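Long-range contact in Lmo0135 protein (Listeria monocytogenes EGD-e, PDB 5ISU), which is the substrate-binding protein CtaP of an ABC transporter and probably serves in peptide uptake across the membrane: residues A[302-314]-A[400-413]. Sequence-based numbering, arbitrary orientation.
Sequences ASSFLTENTKYFT and YIMGNDPDAYKSLY
Phe305, Thr310 and Tyr409 are central to a largely buried contact in this family 5 solute-binding protein, in which loop 302-314, after strand 299-301, packs against 400-413, which runs from the end of strand 395-400 through the 3-10 turn 406-409. Both strands belong to one mixed sheet, and the contact buries 599 Å² in all. Its apolar half is an aromatic cluster. Phe305 turns an edge toward the face of Tyr409 in an offset edge-to-face pair, the planes 76° apart, and meets the Tyr413 ring obliquely, CD1 lying 3.5 Å from Tyr413 CE2. Leu306 covers one face of Tyr409 from across the contact in a CH-pi interaction, its CD2 3.4 Å from the ring centroid and almost on the ring normal; Met402, of Tyr409's own segment, lies against the other face.

The polar part combines two short hydroxyl chains with backbone and amide bonds. Tyr413 OH donates to Tyr400 OH, which donates to Phe305 O (2.7 Å). Separately, Tyr409 OH donates to Thr310 OG1 (2.7 Å), which in turn donates to Gly403 O (2.8 Å). The Thr310 chi1 of -55° places OG1 beside the backbone N and leaves CG2 against Pro406, 3.3 Å from Pro406 N. Where the two backbones come closest, at Thr310 and Asn404, Lys311 N donates to Asn404 O, and Asn309 ND2 reaches Asn404 OD1 at 3.0 Å in an almost perfectly straight bond lying in both amide planes, although those planes are 66° apart.

Outside the pair, helix 442-458 covers Pro406 with Tyr449, and its Arg445 forms a salt bridge with Asp405. Two ordered waters join Thr307 to Met402 N and Asn309 to Gly403 N. Directional bonds to backbone carbonyls, and a Tyr409 ring held at its hydroxyl and on its Leu306 face, imply a defined fit between two segments that lack regular strand pairing.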
loop_
_atom_site.group_PDB
_atom_site.type_symbol
_atom_site.label_atom_id
_atom_site.label_comp_id
_atom_site.label_asym_id
_atom_site.label_seq_id
_atom_site.Cartn_x
_atom_site.Cartn_y
_atom_site.Cartn_z
ATOM N N ALA A 302 17.182 0.714 0.017
ATOM C CA ALA A 302 16.510 0.826 -1.273
ATOM C C ALA A 302 17.506 1.218 -2.386
ATOM O O ALA A 302 18.667 1.600 -2.132
ATOM C CB ALA A 302 15.373 1.839 -1.191
ATOM N N SER A 303 17.023 1.129 -3.614
ATOM C CA SER A 303 17.793 1.456 -4.813
ATOM C C SER A 303 16.836 2.120 -5.816
ATOM O O SER A 303 16.883 3.344 -6.031
ATOM C CB SER A 303 18.467 0.186 -5.374
ATOM O OG SER A 303 17.536 -0.882 -5.522
ATOM N N SER A 304 15.946 1.321 -6.387
ATOM C CA SER A 304 14.943 1.819 -7.303
ATOM C C SER A 304 13.832 2.568 -6.578
ATOM O O SER A 304 13.617 2.355 -5.378
ATOM C CB SER A 304 14.303 0.660 -8.033
ATOM O OG SER A 304 13.239 1.135 -8.829
ATOM N N PHE A 305 13.105 3.421 -7.313
ATOM C CA PHE A 305 11.953 4.136 -6.740
ATOM C C PHE A 305 10.750 3.169 -6.582
ATOM O O PHE A 305 9.793 3.451 -5.862
ATOM C CB PHE A 305 11.580 5.387 -7.556
ATOM C CG PHE A 305 10.862 5.094 -8.824
ATOM C CD1 PHE A 305 9.487 4.891 -8.823
ATOM C CD2 PHE A 305 11.542 5.025 -10.027
ATOM C CE1 PHE A 305 8.803 4.617 -10.006
ATOM C CE2 PHE A 305 10.862 4.752 -11.207
ATOM C CZ PHE A 305 9.493 4.545 -11.193
ATOM N N LEU A 306 10.830 2.027 -7.251
ATOM C CA LEU A 306 9.854 0.972 -7.150
ATOM C C LEU A 306 10.236 0.002 -6.035
ATOM O O LEU A 306 11.425 -0.248 -5.832
ATOM C CB LEU A 306 9.898 0.145 -8.422
ATOM C CG LEU A 306 9.612 0.781 -9.764
ATOM C CD1 LEU A 306 9.724 -0.313 -10.799
ATOM C CD2 LEU A 306 8.214 1.368 -9.760
ATOM N N THR A 307 9.237 -0.572 -5.362
ATOM C CA THR A 307 9.461 -1.621 -4.357
ATOM C C THR A 307 9.674 -2.956 -5.072
ATOM O O THR A 307 9.370 -3.077 -6.260
ATOM C CB THR A 307 8.302 -1.715 -3.338
ATOM O OG1 THR A 307 7.037 -1.728 -4.028
ATOM C CG2 THR A 307 8.358 -0.529 -2.385
ATOM N N GLU A 308 10.182 -3.954 -4.349
ATOM C CA GLU A 308 10.535 -5.268 -4.949
ATOM C C GLU A 308 9.409 -6.110 -5.514
ATOM O O GLU A 308 9.649 -6.971 -6.348
ATOM C CB GLU A 308 11.310 -6.121 -3.952
ATOM C CG GLU A 308 12.647 -5.511 -3.540
ATOM C CD GLU A 308 13.510 -6.462 -2.712
ATOM O OE1 GLU A 308 13.055 -7.591 -2.359
ATOM O OE2 GLU A 308 14.659 -6.079 -2.425
ATOM N N ASN A 309 8.202 -5.899 -5.001
ATOM C CA ASN A 309 7.005 -6.605 -5.465
ATOM C C ASN A 309 6.512 -6.130 -6.830
ATOM O O ASN A 309 5.710 -6.817 -7.466
ATOM C CB ASN A 309 5.838 -6.368 -4.485
ATOM C CG ASN A 309 5.511 -4.876 -4.318
ATOM O OD1 ASN A 309 6.339 -4.102 -3.813
ATOM N ND2 ASN A 309 4.298 -4.472 -4.724
ATOM N N THR A 310 6.947 -4.948 -7.262
ATOM C CA THR A 310 6.423 -4.365 -8.499
ATOM C C THR A 310 7.104 -4.908 -9.729
ATOM O O THR A 310 8.323 -4.874 -9.806
ATOM C CB THR A 310 6.607 -2.839 -8.495
ATOM O OG1 THR A 310 6.004 -2.281 -7.318
ATOM C CG2 THR A 310 5.983 -2.216 -9.736
ATOM N N LYS A 311 6.328 -5.351 -10.720
ATOM C CA LYS A 311 6.923 -5.856 -11.966
ATOM C C LYS A 311 7.952 -4.919 -12.558
ATOM O O LYS A 311 7.768 -3.704 -12.575
ATOM C CB LYS A 311 5.906 -6.177 -13.058
ATOM C CG LYS A 311 5.286 -7.543 -12.939
ATOM C CD LYS A 311 4.759 -8.035 -14.270
ATOM C CE LYS A 311 3.723 -7.113 -14.886
ATOM N NZ LYS A 311 3.227 -7.726 -16.151
ATOM N N TYR A 312 9.031 -5.533 -13.047
ATOM C CA TYR A 312 10.148 -4.855 -13.694
ATOM C C TYR A 312 11.080 -4.140 -12.712
ATOM O O TYR A 312 11.975 -3.387 -13.114
ATOM C CB TYR A 312 9.655 -3.952 -14.837
ATOM C CG TYR A 312 8.636 -4.672 -15.717
ATOM C CD1 TYR A 312 8.943 -5.886 -16.322
ATOM C CD2 TYR A 312 7.371 -4.142 -15.930
ATOM C CE1 TYR A 312 8.022 -6.550 -17.117
ATOM C CE2 TYR A 312 6.435 -4.793 -16.731
ATOM C CZ TYR A 312 6.759 -5.999 -17.314
ATOM O OH TYR A 312 5.831 -6.642 -18.094
ATOM N N PHE A 313 10.907 -4.404 -11.423
ATOM C CA PHE A 313 11.817 -3.851 -10.448
ATOM C C PHE A 313 13.237 -4.294 -10.809
ATOM O O PHE A 313 13.426 -5.426 -11.241
ATOM C CB PHE A 313 11.514 -4.388 -9.052
ATOM C CG PHE A 313 12.597 -4.095 -8.047
ATOM C CD1 PHE A 313 12.578 -2.932 -7.316
ATOM C CD2 PHE A 313 13.644 -4.998 -7.838
ATOM C CE1 PHE A 313 13.585 -2.649 -6.388
ATOM C CE2 PHE A 313 14.653 -4.728 -6.904
ATOM C CZ PHE A 313 14.629 -3.544 -6.192
ATOM N N THR A 314 14.206 -3.389 -10.658
ATOM C CA THR A 314 15.628 -3.722 -10.838
ATOM C C THR A 314 16.427 -2.900 -9.840
ATOM O O THR A 314 16.155 -1.722 -9.669
ATOM C CB THR A 314 16.171 -3.500 -12.273
ATOM O OG1 THR A 314 17.574 -3.805 -12.298
ATOM C CG2 THR A 314 16.006 -2.066 -12.734
ATOM N N TYR A 400 5.447 5.229 0.543
ATOM C CA TYR A 400 4.311 4.684 -0.182
ATOM C C TYR A 400 4.335 3.182 -0.358
ATOM O O TYR A 400 5.388 2.549 -0.336
ATOM C CB TYR A 400 4.117 5.349 -1.551
ATOM C CG TYR A 400 5.320 5.396 -2.520
ATOM C CD1 TYR A 400 5.967 4.241 -2.979
ATOM C CD2 TYR A 400 5.731 6.603 -3.052
ATOM C CE1 TYR A 400 7.039 4.318 -3.877
ATOM C CE2 TYR A 400 6.783 6.682 -3.952
ATOM C CZ TYR A 400 7.423 5.547 -4.369
ATOM O OH TYR A 400 8.448 5.693 -5.272
ATOM N N ILE A 401 3.137 2.636 -0.534
ATOM C CA ILE A 401 2.890 1.228 -0.805
ATOM C C ILE A 401 2.027 1.291 -2.074
ATOM O O ILE A 401 0.814 1.532 -1.990
ATOM C CB ILE A 401 2.125 0.580 0.358
ATOM C CG1 ILE A 401 2.902 0.754 1.679
ATOM C CG2 ILE A 401 1.854 -0.887 0.065
ATOM C CD1 ILE A 401 2.102 0.392 2.917
ATOM N N MET A 402 2.629 1.069 -3.246
ATOM C CA MET A 402 1.908 1.277 -4.516
ATOM C C MET A 402 1.318 0.119 -5.310
ATOM O O MET A 402 0.596 0.373 -6.288
ATOM C CB MET A 402 2.797 2.074 -5.466
ATOM C CG MET A 402 3.089 3.467 -5.003
ATOM S SD MET A 402 1.617 4.419 -4.637
ATOM C CE MET A 402 0.788 4.510 -6.218
ATOM N N GLY A 403 1.592 -1.120 -4.944
ATOM C CA GLY A 403 1.044 -2.220 -5.745
ATOM C C GLY A 403 2.071 -2.878 -6.673
ATOM O O GLY A 403 3.245 -2.456 -6.742
ATOM N N ASN A 404 1.585 -3.889 -7.402
ATOM C CA ASN A 404 2.393 -4.772 -8.243
ATOM C C ASN A 404 2.701 -4.336 -9.682
ATOM O O ASN A 404 3.518 -4.989 -10.331
ATOM C CB ASN A 404 1.746 -6.184 -8.270
ATOM C CG ASN A 404 1.702 -6.841 -6.894
ATOM O OD1 ASN A 404 2.417 -6.440 -5.965
ATOM N ND2 ASN A 404 0.860 -7.862 -6.757
ATOM N N ASP A 405 2.029 -3.297 -10.188
ATOM C CA ASP A 405 2.269 -2.811 -11.541
ATOM C C ASP A 405 2.829 -1.395 -11.458
ATOM O O ASP A 405 2.244 -0.534 -10.793
ATOM C CB ASP A 405 1.011 -2.871 -12.426
ATOM C CG ASP A 405 1.320 -2.540 -13.920
ATOM O OD1 ASP A 405 1.641 -1.355 -14.243
ATOM O OD2 ASP A 405 1.228 -3.464 -14.778
ATOM N N PRO A 406 3.954 -1.139 -12.162
ATOM C CA PRO A 406 4.580 0.184 -12.096
ATOM C C PRO A 406 3.724 1.333 -12.637
ATOM O O PRO A 406 3.996 2.480 -12.329
ATOM C CB PRO A 406 5.862 0.005 -12.919
ATOM C CG PRO A 406 5.543 -1.104 -13.875
ATOM C CD PRO A 406 4.645 -2.027 -13.128
ATOM N N ASP A 407 2.693 1.042 -13.414
ATOM C CA ASP A 407 1.827 2.120 -13.952
ATOM C C ASP A 407 1.139 2.916 -12.827
ATOM O O ASP A 407 0.879 4.107 -12.977
ATOM C CB ASP A 407 0.765 1.552 -14.876
ATOM C CG ASP A 407 -0.080 2.639 -15.544
ATOM O OD1 ASP A 407 0.476 3.464 -16.307
ATOM O OD2 ASP A 407 -1.313 2.645 -15.336
ATOM N N ALA A 408 0.869 2.273 -11.692
ATOM C CA ALA A 408 0.222 2.974 -10.580
ATOM C C ALA A 408 1.096 4.111 -10.001
ATOM O O ALA A 408 0.576 5.035 -9.372
ATOM C CB ALA A 408 -0.185 1.985 -9.475
ATOM N N TYR A 409 2.406 4.053 -10.248
ATOM C CA TYR A 409 3.336 5.055 -9.741
ATOM C C TYR A 409 3.316 6.363 -10.516
ATOM O O TYR A 409 3.938 7.328 -10.079
ATOM C CB TYR A 409 4.766 4.514 -9.743
ATOM C CG TYR A 409 5.074 3.359 -8.801
ATOM C CD1 TYR A 409 4.568 2.086 -9.019
ATOM C CD2 TYR A 409 5.977 3.521 -7.763
ATOM C CE1 TYR A 409 4.902 1.027 -8.188
ATOM C CE2 TYR A 409 6.314 2.475 -6.929
ATOM C CZ TYR A 409 5.786 1.230 -7.149
ATOM O OH TYR A 409 6.149 0.196 -6.297
ATOM N N LYS A 410 2.624 6.406 -11.650
ATOM C CA LYS A 410 2.537 7.638 -12.467
ATOM C C LYS A 410 2.137 8.902 -11.715
ATOM O O LYS A 410 2.685 9.975 -11.981
ATOM C CB LYS A 410 1.501 7.479 -13.581
ATOM C CG LYS A 410 1.918 6.600 -14.736
ATOM C CD LYS A 410 0.908 6.629 -15.884
ATOM C CE LYS A 410 -0.489 6.209 -15.443
ATOM N NZ LYS A 410 -1.315 5.844 -16.627
ATOM N N SER A 411 1.157 8.765 -10.813
ATOM C CA SER A 411 0.604 9.884 -10.033
ATOM C C SER A 411 1.616 10.530 -9.059
ATOM O O SER A 411 1.333 11.562 -8.436
ATOM C CB SER A 411 -0.655 9.417 -9.283
ATOM O OG SER A 411 -0.362 8.328 -8.402
ATOM N N LEU A 412 2.789 9.910 -8.936
ATOM C CA LEU A 412 3.874 10.420 -8.093
ATOM C C LEU A 412 5.008 11.013 -8.927
ATOM O O LEU A 412 5.907 11.647 -8.369
ATOM C CB LEU A 412 4.461 9.285 -7.245
ATOM C CG LEU A 412 3.561 8.639 -6.197
ATOM C CD1 LEU A 412 3.906 7.169 -6.024
ATOM C CD2 LEU A 412 3.644 9.388 -4.878
ATOM N N TYR A 413 4.999 10.783 -10.240
ATOM C CA TYR A 413 6.115 11.280 -11.098
ATOM C C TYR A 413 5.765 12.037 -12.393
ATOM O O TYR A 413 6.673 12.601 -13.025
ATOM C CB TYR A 413 7.076 10.118 -11.390
ATOM C CG TYR A 413 7.625 9.548 -10.118
ATOM C CD1 TYR A 413 8.590 10.240 -9.411
ATOM C CD2 TYR A 413 7.140 8.363 -9.584
ATOM C CE1 TYR A 413 9.091 9.770 -8.215
ATOM C CE2 TYR A 413 7.634 7.870 -8.374
ATOM C CZ TYR A 413 8.617 8.582 -7.700
ATOM O OH TYR A 413 9.143 8.157 -6.504
HETATM O O HOH W 1 5.194 0.155 -3.322
HETATM O O HOH W 2 3.452 -2.231 -3.281
#